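Local coordinates for putative exonuclease (Eubacterium rectale, PDB 3L0A), which binds a zinc ion and is probably a hydrolase related to the PDDEXK nucleases, its substrate not established, at residues A[59-64]-A[68-73]. Sequence-based numbering, arbitrary orientation.
Sequences GSYVDS and GSLDQF
Ser64 and Leu70 bring the two backbones within 4.9 Å, CA to CA, in the last turn of helix 54-67, just before the chain turns into helix 70-76. The carbonyl of Ser64 holds the turn: Ser69 N donates to Ser64 O over 3.1 Å in a nearly straight bond (167°), and Gly68 N reaches the same oxygen in a weak, bent one. The positive phi of Gly68, easy for glycine, ends the helix and brings the next amide, Ser69 N, back onto Ser64 O. Beside this, the hydroxyls of Ser64 and Ser69 come together; the bond between them is modelled very short, so its detail is doubtful, and Ser69 OG is also hydrogen-bonded to Glu67 OE1.

Past the turn, Leu70 and Phe73 lean on helix 54-67. Leu70 CD1 sits 3.8 Å from the centroid of the Tyr61 ring, almost on the ring normal, a CH-pi contact over the face. Phe73 has CG anti to its own N (chi1 -176°), which sends the ring back across helix 54-67: one face lies over the backbone at Ser60 and Tyr61, with Tyr61 CA 4.3 Å from the Phe73 ring centroid, while Phe73 CE1 meets Ser60 CB at 3.5 Å. Phe73 CE2 approaches the edge of the Tyr61 ring, whose OH is hydrogen-bonded to Glu95 OE2 of helix 89-102. An alanine in place of Phe73 is likely to uncover Ser60 CB and take away one apolar neighbour of the Tyr61 ring, opening a gap between the helices. A Schellman C-cap at Gly68 thus links consecutive helices of the PDDEXK-like domain, away from the zinc site.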
ATOM      1  N   GLY A  59     -15.098  -3.660  15.570  1.00 27.11           N
ATOM      2  CA  GLY A  59     -14.979  -4.553  16.702  1.00 26.29           C
ATOM      3  C   GLY A  59     -15.960  -4.329  17.824  1.00 26.69           C
ATOM      4  O   GLY A  59     -16.460  -5.323  18.362  1.00 27.23           O
ATOM      5  N   SER A  60     -16.250  -3.079  18.211  1.00 26.75           N
ATOM      6  CA  SER A  60     -17.273  -2.842  19.265  1.00 27.58           C
ATOM      7  C   SER A  60     -18.731  -3.175  18.780  1.00 27.31           C
ATOM      8  O   SER A  60     -19.634  -3.537  19.591  1.00 26.43           O
ATOM      9  CB  SER A  60     -17.262  -1.406  19.825  1.00 28.37           C
ATOM     10  OG  SER A  60     -16.193  -1.155  20.727  1.00 30.85           O
ATOM     11  N   TYR A  61     -18.951  -3.062  17.475  1.00 26.53           N
ATOM     12  CA  TYR A  61     -20.266  -3.323  16.899  1.00 25.99           C
ATOM     13  C   TYR A  61     -20.583  -4.782  17.124  1.00 25.88           C
ATOM     14  O   TYR A  61     -21.689  -5.135  17.544  1.00 25.62           O
ATOM     15  CB  TYR A  61     -20.259  -3.017  15.391  1.00 25.62           C
ATOM     16  CG  TYR A  61     -21.602  -3.134  14.676  1.00 23.59           C
ATOM     17  CD1 TYR A  61     -22.034  -4.338  14.138  1.00 23.59           C
ATOM     18  CD2 TYR A  61     -22.414  -2.032  14.499  1.00 22.16           C
ATOM     19  CE1 TYR A  61     -23.237  -4.426  13.428  1.00 20.14           C
ATOM     20  CE2 TYR A  61     -23.608  -2.106  13.795  1.00 18.84           C
ATOM     21  CZ  TYR A  61     -24.025  -3.309  13.269  1.00 21.40           C
ATOM     22  OH  TYR A  61     -25.239  -3.382  12.609  1.00 18.00           O
ATOM     23  N   VAL A  62     -19.577  -5.605  16.861  1.00 25.85           N
ATOM     24  CA  VAL A  62     -19.679  -7.027  17.022  1.00 25.47           C
ATOM     25  C   VAL A  62     -19.793  -7.411  18.485  1.00 26.01           C
ATOM     26  O   VAL A  62     -20.635  -8.272  18.817  1.00 24.86           O
ATOM     27  CB  VAL A  62     -18.503  -7.752  16.362  1.00 25.48           C
ATOM     28  CG1 VAL A  62     -18.586  -9.191  16.687  1.00 25.83           C
ATOM     29  CG2 VAL A  62     -18.488  -7.515  14.804  1.00 24.03           C
ATOM     30  N   ASP A  63     -19.004  -6.790  19.372  1.00 25.59           N
ATOM     31  CA  ASP A  63     -19.183  -7.040  20.838  1.00 26.19           C
ATOM     32  C   ASP A  63     -20.614  -6.767  21.237  1.00 26.09           C
ATOM     33  O   ASP A  63     -21.285  -7.543  21.938  1.00 26.75           O
ATOM     34  CB  ASP A  63     -18.339  -6.090  21.691  1.00 26.70           C
ATOM     35  CG  ASP A  63     -16.929  -6.527  21.839  1.00 28.46           C
ATOM     36  OD1 ASP A  63     -16.652  -7.731  21.696  1.00 29.81           O
ATOM     37  OD2 ASP A  63     -16.085  -5.650  22.111  1.00 33.55           O
ATOM     38  N   SER A  64     -21.081  -5.611  20.800  1.00 25.98           N
ATOM     39  CA  SER A  64     -22.404  -5.199  21.133  1.00 25.76           C
ATOM     40  C   SER A  64     -23.486  -6.156  20.616  1.00 24.66           C
ATOM     41  O   SER A  64     -24.498  -6.355  21.296  1.00 24.08           O
ATOM     42  CB  SER A  64     -22.681  -3.797  20.656  1.00 26.09           C
ATOM     43  OG  SER A  64     -23.817  -3.367  21.387  1.00 29.39           O
ATOM     44  N   GLY A  68     -26.156  -8.040  23.280  1.00 24.60           N
ATOM     45  CA  GLY A  68     -27.567  -7.625  23.152  1.00 24.35           C
ATOM     46  C   GLY A  68     -27.740  -6.162  23.524  1.00 24.70           C
ATOM     47  O   GLY A  68     -28.743  -5.765  24.120  1.00 24.75           O
ATOM     48  N   SER A  69     -26.737  -5.377  23.169  1.00 24.12           N
ATOM     49  CA  SER A  69     -26.704  -3.956  23.455  1.00 24.76           C
ATOM     50  C   SER A  69     -26.478  -3.173  22.150  1.00 24.63           C
ATOM     51  O   SER A  69     -25.912  -2.089  22.178  1.00 24.72           O
ATOM     52  CB  SER A  69     -25.536  -3.645  24.429  1.00 24.72           C
ATOM     53  OG  SER A  69     -24.247  -3.879  23.823  1.00 23.52           O
ATOM     54  N   LEU A  70     -26.896  -3.747  21.018  1.00 24.81           N
ATOM     55  CA  LEU A  70     -26.632  -3.173  19.705  1.00 24.24           C
ATOM     56  C   LEU A  70     -27.457  -1.919  19.458  1.00 24.90           C
ATOM     57  O   LEU A  70     -26.961  -0.973  18.833  1.00 23.90           O
ATOM     58  CB  LEU A  70     -26.922  -4.197  18.608  1.00 23.83           C
ATOM     59  CG  LEU A  70     -26.469  -3.904  17.172  1.00 22.62           C
ATOM     60  CD1 LEU A  70     -25.019  -3.423  17.088  1.00 18.52           C
ATOM     61  CD2 LEU A  70     -26.646  -5.167  16.360  1.00 21.53           C
ATOM     62  N   ASP A  71     -28.708  -1.903  19.928  1.00 25.66           N
ATOM     63  CA  ASP A  71     -29.585  -0.734  19.700  1.00 26.70           C
ATOM     64  C   ASP A  71     -28.935   0.505  20.274  1.00 27.18           C
ATOM     65  O   ASP A  71     -28.945   1.568  19.644  1.00 27.18           O
ATOM     66  CB  ASP A  71     -30.972  -0.910  20.340  1.00 27.47           C
ATOM     67  CG  ASP A  71     -31.964   0.167  19.891  1.00 28.67           C
ATOM     68  OD1 ASP A  71     -32.380   0.146  18.717  1.00 32.15           O
ATOM     69  OD2 ASP A  71     -32.329   1.051  20.698  1.00 31.99           O
ATOM     70  N   GLN A  72     -28.399   0.360  21.486  1.00 27.85           N
ATOM     71  CA  GLN A  72     -27.803   1.469  22.193  1.00 27.94           C
ATOM     72  C   GLN A  72     -26.455   1.791  21.631  1.00 27.31           C
ATOM     73  O   GLN A  72     -26.093   2.954  21.596  1.00 28.09           O
ATOM     74  CB  GLN A  72     -27.693   1.212  23.701  1.00 28.46           C
ATOM     75  CG  GLN A  72     -27.395   2.504  24.520  1.00 30.04           C
ATOM     76  CD  GLN A  72     -28.456   3.630  24.334  1.00 31.64           C
ATOM     77  OE1 GLN A  72     -29.676   3.413  24.507  1.00 31.41           O
ATOM     78  NE2 GLN A  72     -27.982   4.835  23.957  1.00 30.67           N
ATOM     79  N   PHE A  73     -25.710   0.796  21.162  1.00 26.63           N
ATOM     80  CA  PHE A  73     -24.456   1.122  20.473  1.00 26.06           C
ATOM     81  C   PHE A  73     -24.688   2.049  19.263  1.00 25.98           C
ATOM     82  O   PHE A  73     -23.949   3.041  19.028  1.00 25.33           O
ATOM     83  CB  PHE A  73     -23.758  -0.127  19.993  1.00 26.14           C
ATOM     84  CG  PHE A  73     -22.430   0.146  19.381  1.00 25.82           C
ATOM     85  CD1 PHE A  73     -21.329   0.354  20.174  1.00 27.44           C
ATOM     86  CD2 PHE A  73     -22.279   0.204  18.021  1.00 27.10           C
ATOM     87  CE1 PHE A  73     -20.098   0.627  19.618  1.00 28.12           C
ATOM     88  CE2 PHE A  73     -21.045   0.456  17.451  1.00 28.22           C
ATOM     89  CZ  PHE A  73     -19.949   0.675  18.258  1.00 29.03           C
TER